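Local coordinates for protein carbohydrate kinase, FGGY (Novosphingobium aromaticivorans, PDB 3H6E) that probably acts as a sugar kinase, transferring phosphate to a carbohydrate substrate as members of the FGGY family do, at residues 258-267 with 291-302; 338-349 with 370-381. One frame throughout, in Å; residues are numbered along the deposited sequence.

Contact 1 (258-267 with 291-302)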
loop_
_atom_site.group_PDB
_atom_site.type_symbol
_atom_site.label_atom_id
_atom_site.label_comp_id
_atom_site.label_asym_id
_atom_site.label_seq_id
_atom_site.Cartn_x
_atom_site.Cartn_y
_atom_site.Cartn_z
ATOM N N GLY A 258 6.993 8.363 -1.811
ATOM C CA GLY A 258 7.445 7.856 -3.092
ATOM C C GLY A 258 6.696 8.615 -4.176
ATOM O O GLY A 258 6.332 9.777 -3.980
ATOM N N THR A 259 6.444 7.974 -5.314
ATOM C CA THR A 259 5.603 8.605 -6.327
ATOM C C THR A 259 4.288 9.038 -5.682
ATOM O O THR A 259 3.831 10.163 -5.874
ATOM C CB THR A 259 5.312 7.671 -7.514
ATOM O OG1 THR A 259 6.524 7.420 -8.234
ATOM C CG2 THR A 259 4.315 8.318 -8.454
ATOM N N TRP A 260 3.699 8.137 -4.903
ATOM C CA TRP A 260 2.510 8.449 -4.128
ATOM C C TRP A 260 2.852 8.637 -2.651
ATOM O O TRP A 260 3.553 7.818 -2.053
ATOM C CB TRP A 260 1.470 7.332 -4.261
ATOM C CG TRP A 260 0.705 7.343 -5.546
ATOM C CD1 TRP A 260 1.033 6.694 -6.705
ATOM C CD2 TRP A 260 -0.527 8.026 -5.805
ATOM N NE1 TRP A 260 0.085 6.940 -7.670
ATOM C CE2 TRP A 260 -0.884 7.753 -7.143
ATOM C CE3 TRP A 260 -1.361 8.847 -5.037
ATOM C CZ2 TRP A 260 -2.040 8.268 -7.727
ATOM C CZ3 TRP A 260 -2.508 9.360 -5.621
ATOM C CH2 TRP A 260 -2.837 9.069 -6.951
ATOM N N PHE A 261 2.357 9.725 -2.074
ATOM C CA PHE A 261 2.371 9.903 -0.632
ATOM C C PHE A 261 1.029 9.405 -0.110
ATOM O O PHE A 261 -0.018 9.923 -0.494
ATOM C CB PHE A 261 2.546 11.378 -0.276
ATOM C CG PHE A 261 3.946 11.888 -0.450
ATOM C CD1 PHE A 261 4.734 11.459 -1.506
ATOM C CD2 PHE A 261 4.464 12.827 0.429
ATOM C CE1 PHE A 261 6.020 11.941 -1.668
ATOM C CE2 PHE A 261 5.747 13.316 0.270
ATOM C CZ PHE A 261 6.527 12.873 -0.777
ATOM N N ILE A 262 1.054 8.392 0.748
ATOM C CA ILE A 262 -0.180 7.792 1.239
ATOM C C ILE A 262 -0.245 7.760 2.757
ATOM O O ILE A 262 0.621 7.185 3.415
ATOM C CB ILE A 262 -0.370 6.359 0.708
ATOM C CG1 ILE A 262 -0.297 6.340 -0.820
ATOM C CG2 ILE A 262 -1.698 5.785 1.188
ATOM C CD1 ILE A 262 -0.410 4.958 -1.418
ATOM N N ALA A 263 -1.281 8.384 3.305
ATOM C CA ALA A 263 -1.518 8.365 4.739
ATOM C C ALA A 263 -2.514 7.267 5.086
ATOM O O ALA A 263 -3.665 7.301 4.651
ATOM C CB ALA A 263 -2.028 9.717 5.212
HETATM N N MSE A 264 -2.063 6.290 5.869
HETATM C CA MSE A 264 -2.935 5.224 6.336
HETATM C C MSE A 264 -3.036 5.268 7.852
HETATM O O MSE A 264 -2.061 5.003 8.560
HETATM C CB MSE A 264 -2.405 3.872 5.876
HETATM C CG MSE A 264 -2.217 3.779 4.367
HETATM SE SE MSE A 264 -1.391 2.100 3.823
HETATM C CE MSE A 264 -2.847 0.883 4.278
ATOM N N ARG A 265 -4.218 5.613 8.348
ATOM C CA ARG A 265 -4.415 5.778 9.780
ATOM C C ARG A 265 -4.931 4.511 10.454
ATOM O O ARG A 265 -5.772 3.799 9.909
ATOM C CB ARG A 265 -5.373 6.937 10.057
ATOM C CG ARG A 265 -5.855 6.999 11.490
ATOM C CD ARG A 265 -6.880 8.092 11.691
ATOM N NE ARG A 265 -7.408 8.069 13.049
ATOM C CZ ARG A 265 -8.455 8.770 13.468
ATOM N NH1 ARG A 265 -9.106 9.563 12.633
ATOM N NH2 ARG A 265 -8.851 8.670 14.726
ATOM N N LEU A 266 -4.418 4.241 11.648
ATOM C CA LEU A 266 -4.888 3.129 12.463
ATOM C C LEU A 266 -5.637 3.693 13.660
ATOM O O LEU A 266 -5.053 3.892 14.726
ATOM C CB LEU A 266 -3.708 2.283 12.937
ATOM C CG LEU A 266 -2.738 1.849 11.836
ATOM C CD1 LEU A 266 -1.413 1.351 12.408
ATOM C CD2 LEU A 266 -3.383 0.801 10.944
ATOM N N PRO A 267 -6.936 3.963 13.485
ATOM C CA PRO A 267 -7.721 4.640 14.524
ATOM C C PRO A 267 -7.806 3.832 15.821
ATOM O O PRO A 267 -7.901 2.607 15.788
ATOM C CB PRO A 267 -9.111 4.775 13.885
ATOM C CG PRO A 267 -8.888 4.590 12.408
ATOM C CD PRO A 267 -7.753 3.625 12.309
ATOM N N ARG A 291 -10.751 -4.036 10.698
ATOM C CA ARG A 291 -11.041 -2.666 11.119
ATOM C C ARG A 291 -10.686 -1.656 10.029
ATOM O O ARG A 291 -9.620 -1.736 9.417
ATOM C CB ARG A 291 -10.285 -2.333 12.410
ATOM C CG ARG A 291 -11.015 -2.723 13.696
ATOM C CD ARG A 291 -10.050 -2.817 14.882
ATOM N NE ARG A 291 -8.778 -2.136 14.626
ATOM C CZ ARG A 291 -8.537 -0.852 14.886
ATOM N NH1 ARG A 291 -9.480 -0.084 15.420
ATOM N NH2 ARG A 291 -7.345 -0.332 14.608
ATOM N N PRO A 292 -11.583 -0.695 9.782
ATOM C CA PRO A 292 -11.345 0.312 8.740
ATOM C C PRO A 292 -10.035 1.083 8.922
ATOM O O PRO A 292 -9.668 1.470 10.032
ATOM C CB PRO A 292 -12.549 1.250 8.879
ATOM C CG PRO A 292 -13.622 0.389 9.453
ATOM C CD PRO A 292 -12.921 -0.564 10.383
ATOM N N VAL A 293 -9.342 1.292 7.809
ATOM C CA VAL A 293 -8.091 2.031 7.779
ATOM C C VAL A 293 -8.258 3.261 6.899
ATOM O O VAL A 293 -7.999 3.209 5.695
ATOM C CB VAL A 293 -6.958 1.165 7.212
ATOM C CG1 VAL A 293 -5.689 1.990 7.015
ATOM C CG2 VAL A 293 -6.709 -0.038 8.110
ATOM N N PRO A 294 -8.708 4.372 7.498
ATOM C CA PRO A 294 -8.919 5.613 6.747
ATOM C C PRO A 294 -7.641 6.041 6.037
ATOM O O PRO A 294 -6.567 6.030 6.640
ATOM C CB PRO A 294 -9.293 6.621 7.837
ATOM C CG PRO A 294 -9.887 5.792 8.921
ATOM C CD PRO A 294 -9.116 4.500 8.904
ATOM N N SER A 295 -7.763 6.412 4.765
ATOM C CA SER A 295 -6.599 6.727 3.948
ATOM C C SER A 295 -6.789 7.988 3.115
ATOM O O SER A 295 -7.896 8.304 2.693
ATOM C CB SER A 295 -6.276 5.552 3.025
ATOM O OG SER A 295 -6.321 4.326 3.739
ATOM N N ALA A 296 -5.693 8.701 2.882
ATOM C CA ALA A 296 -5.698 9.859 1.998
ATOM C C ALA A 296 -4.368 9.917 1.269
ATOM O O ALA A 296 -3.313 9.827 1.897
ATOM C CB ALA A 296 -5.921 11.131 2.787
ATOM N N ARG A 297 -4.407 10.050 -0.052
ATOM C CA ARG A 297 -3.172 10.180 -0.817
ATOM C C ARG A 297 -3.098 11.421 -1.700
ATOM O O ARG A 297 -4.083 12.135 -1.902
ATOM C CB ARG A 297 -2.870 8.921 -1.653
ATOM C CG ARG A 297 -3.997 7.905 -1.785
ATOM C CD ARG A 297 -5.142 8.403 -2.647
ATOM N NE ARG A 297 -4.920 8.265 -4.089
ATOM C CZ ARG A 297 -5.073 7.129 -4.770
ATOM N NH1 ARG A 297 -5.410 6.016 -4.135
ATOM N NH2 ARG A 297 -4.875 7.099 -6.083
ATOM N N PHE A 298 -1.893 11.664 -2.196
ATOM C CA PHE A 298 -1.635 12.647 -3.237
ATOM C C PHE A 298 -0.282 12.278 -3.832
ATOM O O PHE A 298 0.554 11.683 -3.154
ATOM C CB PHE A 298 -1.645 14.079 -2.686
ATOM C CG PHE A 298 -0.427 14.441 -1.883
ATOM C CD1 PHE A 298 -0.292 14.016 -0.572
ATOM C CD2 PHE A 298 0.571 15.233 -2.431
ATOM C CE1 PHE A 298 0.826 14.358 0.175
ATOM C CE2 PHE A 298 1.690 15.581 -1.690
ATOM C CZ PHE A 298 1.817 15.138 -0.383
HETATM N N MSE A 299 -0.075 12.603 -5.101
HETATM C CA MSE A 299 1.127 12.157 -5.793
HETATM C C MSE A 299 2.334 13.021 -5.478
HETATM O O MSE A 299 2.935 13.618 -6.371
HETATM C CB MSE A 299 0.882 12.088 -7.296
HETATM C CG MSE A 299 0.215 10.795 -7.716
HETATM SE SE MSE A 299 0.392 10.470 -9.619
HETATM C CE MSE A 299 -1.042 11.635 -10.209
ATOM N N GLY A 300 2.691 13.062 -4.201
ATOM C CA GLY A 300 3.780 13.889 -3.723
ATOM C C GLY A 300 5.052 13.779 -4.534
ATOM O O GLY A 300 5.539 14.777 -5.059
ATOM N N GLY A 301 5.591 12.568 -4.636
ATOM C CA GLY A 301 6.851 12.346 -5.324
ATOM C C GLY A 301 6.853 12.816 -6.765
ATOM O O GLY A 301 7.882 13.241 -7.287
ATOM N N ARG A 302 5.695 12.741 -7.410
ATOM C CA ARG A 302 5.572 13.138 -8.806
ATOM C C ARG A 302 5.669 14.652 -8.963
ATOM O O ARG A 302 6.251 15.153 -9.927
ATOM C CB ARG A 302 4.251 12.636 -9.386
ATOM C CG ARG A 302 3.863 13.299 -10.694
ATOM C CD ARG A 302 4.845 12.965 -11.802
ATOM N NE ARG A 302 4.789 11.554 -12.178
ATOM C CZ ARG A 302 3.979 11.063 -13.113
ATOM N NH1 ARG A 302 3.155 11.870 -13.772
ATOM N NH2 ARG A 302 3.997 9.766 -13.391
#

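Contact 2 (338-349 with 370-381)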
loop_
_atom_site.group_PDB
_atom_site.type_symbol
_atom_site.label_atom_id
_atom_site.label_comp_id
_atom_site.label_asym_id
_atom_site.label_seq_id
_atom_site.Cartn_x
_atom_site.Cartn_y
_atom_site.Cartn_z
ATOM N N ILE A 338 5.157 27.428 -3.097
ATOM C CA ILE A 338 4.523 26.738 -4.221
ATOM C C ILE A 338 3.057 26.462 -3.927
ATOM O O ILE A 338 2.724 25.948 -2.862
ATOM C CB ILE A 338 5.190 25.371 -4.466
ATOM C CG1 ILE A 338 6.700 25.526 -4.648
ATOM C CG2 ILE A 338 4.548 24.661 -5.656
ATOM C CD1 ILE A 338 7.470 24.226 -4.478
ATOM N N LEU A 339 2.181 26.779 -4.873
ATOM C CA LEU A 339 0.757 26.497 -4.716
ATOM C C LEU A 339 0.342 25.240 -5.488
ATOM O O LEU A 339 0.790 25.022 -6.612
ATOM C CB LEU A 339 -0.074 27.697 -5.166
ATOM C CG LEU A 339 0.338 29.056 -4.594
ATOM C CD1 LEU A 339 -0.676 30.116 -4.976
ATOM C CD2 LEU A 339 0.496 28.993 -3.085
ATOM N N PRO A 340 -0.510 24.405 -4.872
ATOM C CA PRO A 340 -1.063 23.182 -5.472
ATOM C C PRO A 340 -1.969 23.513 -6.653
ATOM O O PRO A 340 -2.568 24.586 -6.655
ATOM C CB PRO A 340 -1.905 22.584 -4.337
ATOM C CG PRO A 340 -1.381 23.209 -3.087
ATOM C CD PRO A 340 -0.960 24.588 -3.483
ATOM N N THR A 341 -2.084 22.614 -7.627
ATOM C CA THR A 341 -1.403 21.325 -7.601
ATOM C C THR A 341 -0.623 21.108 -8.892
ATOM O O THR A 341 -0.903 21.740 -9.912
ATOM C CB THR A 341 -2.410 20.163 -7.461
ATOM O OG1 THR A 341 -1.701 18.925 -7.322
ATOM C CG2 THR A 341 -3.305 20.084 -8.686
ATOM N N LEU A 342 0.347 20.201 -8.849
ATOM C CA LEU A 342 1.135 19.874 -10.033
ATOM C C LEU A 342 0.668 18.575 -10.693
ATOM O O LEU A 342 1.228 18.149 -11.700
ATOM C CB LEU A 342 2.628 19.811 -9.694
ATOM C CG LEU A 342 3.234 21.135 -9.219
ATOM C CD1 LEU A 342 3.122 21.268 -7.703
ATOM C CD2 LEU A 342 4.686 21.263 -9.662
HETATM N N MSE A 343 -0.360 17.956 -10.115
HETATM C CA MSE A 343 -0.986 16.767 -10.692
HETATM C C MSE A 343 -2.506 16.888 -10.745
HETATM O O MSE A 343 -3.207 16.261 -9.947
HETATM C CB MSE A 343 -0.616 15.512 -9.899
HETATM C CG MSE A 343 0.628 14.797 -10.384
HETATM SE SE MSE A 343 0.702 14.533 -12.322
HETATM C CE MSE A 343 -0.937 13.530 -12.630
ATOM N N ARG A 344 -3.004 17.684 -11.690
ATOM C CA ARG A 344 -4.442 17.882 -11.873
ATOM C C ARG A 344 -5.223 16.589 -11.684
ATOM O O ARG A 344 -4.910 15.575 -12.304
ATOM C CB ARG A 344 -4.736 18.443 -13.265
ATOM C CG ARG A 344 -4.542 19.936 -13.396
ATOM C CD ARG A 344 -5.704 20.703 -12.794
ATOM N NE ARG A 344 -6.901 20.649 -13.630
ATOM C CZ ARG A 344 -7.938 21.469 -13.485
ATOM N NH1 ARG A 344 -7.918 22.403 -12.544
ATOM N NH2 ARG A 344 -8.995 21.363 -14.278
ATOM N N GLY A 345 -6.239 16.632 -10.828
ATOM C CA GLY A 345 -7.104 15.488 -10.619
ATOM C C GLY A 345 -6.687 14.550 -9.497
ATOM O O GLY A 345 -7.342 13.540 -9.260
ATOM N N PHE A 346 -5.609 14.882 -8.796
ATOM C CA PHE A 346 -5.094 14.003 -7.755
ATOM C C PHE A 346 -4.811 14.751 -6.461
ATOM O O PHE A 346 -4.410 15.917 -6.475
ATOM C CB PHE A 346 -3.822 13.299 -8.235
ATOM C CG PHE A 346 -4.024 12.457 -9.460
ATOM C CD1 PHE A 346 -4.305 11.104 -9.348
ATOM C CD2 PHE A 346 -3.942 13.017 -10.722
ATOM C CE1 PHE A 346 -4.493 10.325 -10.474
ATOM C CE2 PHE A 346 -4.129 12.246 -11.852
ATOM C CZ PHE A 346 -4.405 10.896 -11.725
ATOM N N GLY A 347 -5.016 14.068 -5.341
ATOM C CA GLY A 347 -4.734 14.645 -4.043
ATOM C C GLY A 347 -5.882 15.451 -3.468
ATOM O O GLY A 347 -7.002 15.420 -3.987
ATOM N N PRO A 348 -5.605 16.176 -2.377
ATOM C CA PRO A 348 -6.587 17.005 -1.673
ATOM C C PRO A 348 -6.987 18.238 -2.476
ATOM O O PRO A 348 -8.076 18.764 -2.263
ATOM C CB PRO A 348 -5.841 17.431 -0.404
ATOM C CG PRO A 348 -4.702 16.475 -0.277
ATOM C CD PRO A 348 -4.316 16.132 -1.671
ATOM N N TYR A 349 -6.123 18.689 -3.382
ATOM C CA TYR A 349 -6.398 19.894 -4.163
ATOM C C TYR A 349 -6.411 19.615 -5.659
ATOM O O TYR A 349 -5.622 20.204 -6.401
ATOM C CB TYR A 349 -5.346 20.967 -3.874
ATOM C CG TYR A 349 -5.130 21.256 -2.408
ATOM C CD1 TYR A 349 -5.859 22.245 -1.761
ATOM C CD2 TYR A 349 -4.194 20.545 -1.673
ATOM C CE1 TYR A 349 -5.663 22.512 -0.420
ATOM C CE2 TYR A 349 -3.988 20.807 -0.332
ATOM C CZ TYR A 349 -4.726 21.791 0.287
ATOM O OH TYR A 349 -4.520 22.059 1.615
ATOM N N ALA A 370 10.361 22.899 -2.130
ATOM C CA ALA A 370 9.568 21.785 -2.634
ATOM C C ALA A 370 9.184 20.859 -1.483
ATOM O O ALA A 370 8.069 20.345 -1.431
ATOM C CB ALA A 370 10.338 21.022 -3.710
ATOM N N CYS A 371 10.120 20.658 -0.560
ATOM C CA CYS A 371 9.885 19.823 0.611
ATOM C C CYS A 371 8.839 20.427 1.542
ATOM O O CYS A 371 8.185 19.708 2.297
ATOM C CB CYS A 371 11.185 19.609 1.379
ATOM S SG CYS A 371 12.438 18.691 0.485
ATOM N N LEU A 372 8.688 21.746 1.488
ATOM C CA LEU A 372 7.715 22.432 2.333
ATOM C C LEU A 372 6.309 22.261 1.785
ATOM O O LEU A 372 5.365 22.024 2.536
ATOM C CB LEU A 372 8.041 23.924 2.454
ATOM C CG LEU A 372 9.329 24.310 3.189
ATOM C CD1 LEU A 372 9.304 25.792 3.561
ATOM C CD2 LEU A 372 9.532 23.448 4.425
ATOM N N TYR A 373 6.183 22.389 0.468
ATOM C CA TYR A 373 4.902 22.254 -0.214
ATOM C C TYR A 373 4.297 20.867 0.008
ATOM O O TYR A 373 3.076 20.717 0.098
ATOM C CB TYR A 373 5.071 22.535 -1.713
ATOM C CG TYR A 373 3.944 22.013 -2.578
ATOM C CD1 TYR A 373 2.793 22.761 -2.780
ATOM C CD2 TYR A 373 4.034 20.771 -3.191
ATOM C CE1 TYR A 373 1.761 22.283 -3.568
ATOM C CE2 TYR A 373 3.009 20.286 -3.978
ATOM C CZ TYR A 373 1.878 21.046 -4.166
ATOM O OH TYR A 373 0.855 20.568 -4.947
ATOM N N ALA A 374 5.158 19.858 0.096
ATOM C CA ALA A 374 4.707 18.484 0.283
ATOM C C ALA A 374 4.295 18.254 1.733
ATOM O O ALA A 374 3.442 17.415 2.021
ATOM C CB ALA A 374 5.793 17.499 -0.140
ATOM N N ALA A 375 4.904 19.009 2.641
ATOM C CA ALA A 375 4.558 18.930 4.054
ATOM C C ALA A 375 3.169 19.510 4.273
ATOM O O ALA A 375 2.365 18.963 5.027
ATOM C CB ALA A 375 5.581 19.672 4.892
ATOM N N LEU A 376 2.890 20.615 3.590
ATOM C CA LEU A 376 1.624 21.318 3.735
ATOM C C LEU A 376 0.469 20.528 3.137
ATOM O O LEU A 376 -0.625 20.500 3.697
ATOM C CB LEU A 376 1.716 22.701 3.092
ATOM C CG LEU A 376 2.770 23.614 3.729
ATOM C CD1 LEU A 376 3.279 24.661 2.748
ATOM C CD2 LEU A 376 2.242 24.261 5.011
ATOM N N VAL A 377 0.717 19.888 1.999
ATOM C CA VAL A 377 -0.304 19.081 1.350
ATOM C C VAL A 377 -0.504 17.775 2.116
ATOM O O VAL A 377 -1.620 17.266 2.205
ATOM C CB VAL A 377 0.041 18.781 -0.124
ATOM C CG1 VAL A 377 -1.055 17.939 -0.766
ATOM C CG2 VAL A 377 0.244 20.075 -0.899
ATOM N N ALA A 378 0.580 17.239 2.670
ATOM C CA ALA A 378 0.484 16.060 3.523
ATOM C C ALA A 378 -0.281 16.429 4.785
ATOM O O ALA A 378 -1.057 15.634 5.312
ATOM C CB ALA A 378 1.863 15.532 3.876
ATOM N N ASP A 379 -0.059 17.652 5.252
ATOM C CA ASP A 379 -0.742 18.173 6.428
ATOM C C ASP A 379 -2.251 18.208 6.211
ATOM O O ASP A 379 -3.023 17.808 7.078
ATOM C CB ASP A 379 -0.230 19.577 6.750
ATOM C CG ASP A 379 -0.983 20.221 7.892
ATOM O OD1 ASP A 379 -0.680 19.895 9.060
ATOM O OD2 ASP A 379 -1.875 21.054 7.615
ATOM N N THR A 380 -2.663 18.696 5.046
ATOM C CA THR A 380 -4.074 18.726 4.687
ATOM C C THR A 380 -4.639 17.312 4.571
ATOM O O THR A 380 -5.763 17.048 4.998
ATOM C CB THR A 380 -4.293 19.482 3.358
ATOM O OG1 THR A 380 -4.001 20.871 3.548
ATOM C CG2 THR A 380 -5.729 19.334 2.873
ATOM N N ALA A 381 -3.852 16.406 3.996
ATOM C CA ALA A 381 -4.291 15.030 3.786
ATOM C C ALA A 381 -4.454 14.263 5.096
ATOM O O ALA A 381 -5.420 13.524 5.276
ATOM C CB ALA A 381 -3.338 14.307 2.860
#

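Contact 1 (258-267 with 291-302)
The indole of Trp260 lies between Met299 on one face and Arg297 on the other. Met299 CG sits over the centre of the six-membered ring, and its SE, 4.3 Å from that centroid, makes an oblique Met-aromatic contact. On the opposite face Arg297 forms an off-centre cation-pi pair, its CZ 4.0 Å from the same centroid and the guanidinium turned 74° from the ring; bends at chi2 and chi3 fold the chain back over the indole, while NE is salt-bridged to Asp281. Replacing the indole by an alanine side chain is likely to strip Met299 CG of the face it covers and the guanidinium of its aromatic partner, leaving Arg297 to rely on the salt bridge to Asp281. The Phe261 ring carries Gly300 CA over one face, 3.8 Å from its centroid, and has Gly258 O at its edge; a side chain on Gly300 would collide with Phe261 CD1. Phe298 meets Phe261 obliquely, its CE1 3.5 Å from Phe261 CB.

These rings end an antiparallel pairing of neighbouring strands in the mixed sheet of the C-terminal FGGY domain, which belongs to the actin-like ATPase clan. Strands 261-266 and 292-298 run at 169°, with Phe261-Phe298 and Ala263-Ala296 as hydrogen-bonded pairs and Ile262-Arg297 and Met264-Ser295 as non-hydrogen-bonded pairs. Ala263 and Phe298 point to the face packed by helix 363-384, and Arg265 N to Pro294 O (2.9 Å) is the straightest of the backbone bonds, at 176°. At the far end Pro267 CG packs against Pro294 CD at 3.5 Å. There the guanidinium of Arg291 grips Pro267 O end-on, NH1 at 3.1 Å and NH2 at 3.2 Å, with the oxygen in its plane.

Contact 2 (338-349 with 370-381)
The backbone of 338-349 leaves strand 337-339 after Leu339, passes a cis peptide before Thr341 and a type II turn from Met343 to Phe346, and meets helix 370-381 at both ends, with CA-CA distances of 6.0 Å for Ile338-Tyr373 and 6.2 Å for Pro348-Ala381. With CG anti to the backbone N (chi1 162°), the Tyr373 ring reaches out from the helix into the first end. Ile338 CG2 lies over one face, 4.2 Å from the centroid, and Val377 CG2 over the other. Pro340 CG abuts the rim at Tyr373 CE1 (3.3 Å), and Leu342 CD1 lies beside CZ. Tyr373 OH bonds to Glu303, which also accepts from Leu342 N. At the second end Pro348 crosses Val377 at about a right angle, CD to CG1 3.8 Å, and places CG 4.0 Å from Ala381 CB. Tyr349 slides past Val377, and its OH faces Thr380 OG1 at 2.3 Å, too short for the bond's exact geometry to be trusted.

This packing joins the loop after strand 337-339 to helix 363-384. The interface is mostly apolar, its few polar atoms marginal; bonded to Glu303 and covered on opposite faces, Tyr373 is probably fixed in depth and rotation.

How the contacts relate
From the N terminus, the chain runs through strand 261-266, makes an excursion by way of strand 282-286, and returns along 292-298, where contact 1 closes a loop of 23 intervening residues. It then enters helix 300-308 and reaches 338-349; strand 355-357 follows, and helix 363-384 brings it back to close contact 2 across 20 residues. The two loops are therefore in series, neither nested nor crossed. Their centres lie about 13 Å apart, and they touch: Phe298 CB packs on Gly347 CA at 3.4 Å, while Met299 packs on Met343 and Phe346. Helix 363-384 also lies against Ala296 and Phe298, so sheet, turn and helix form one packed unit.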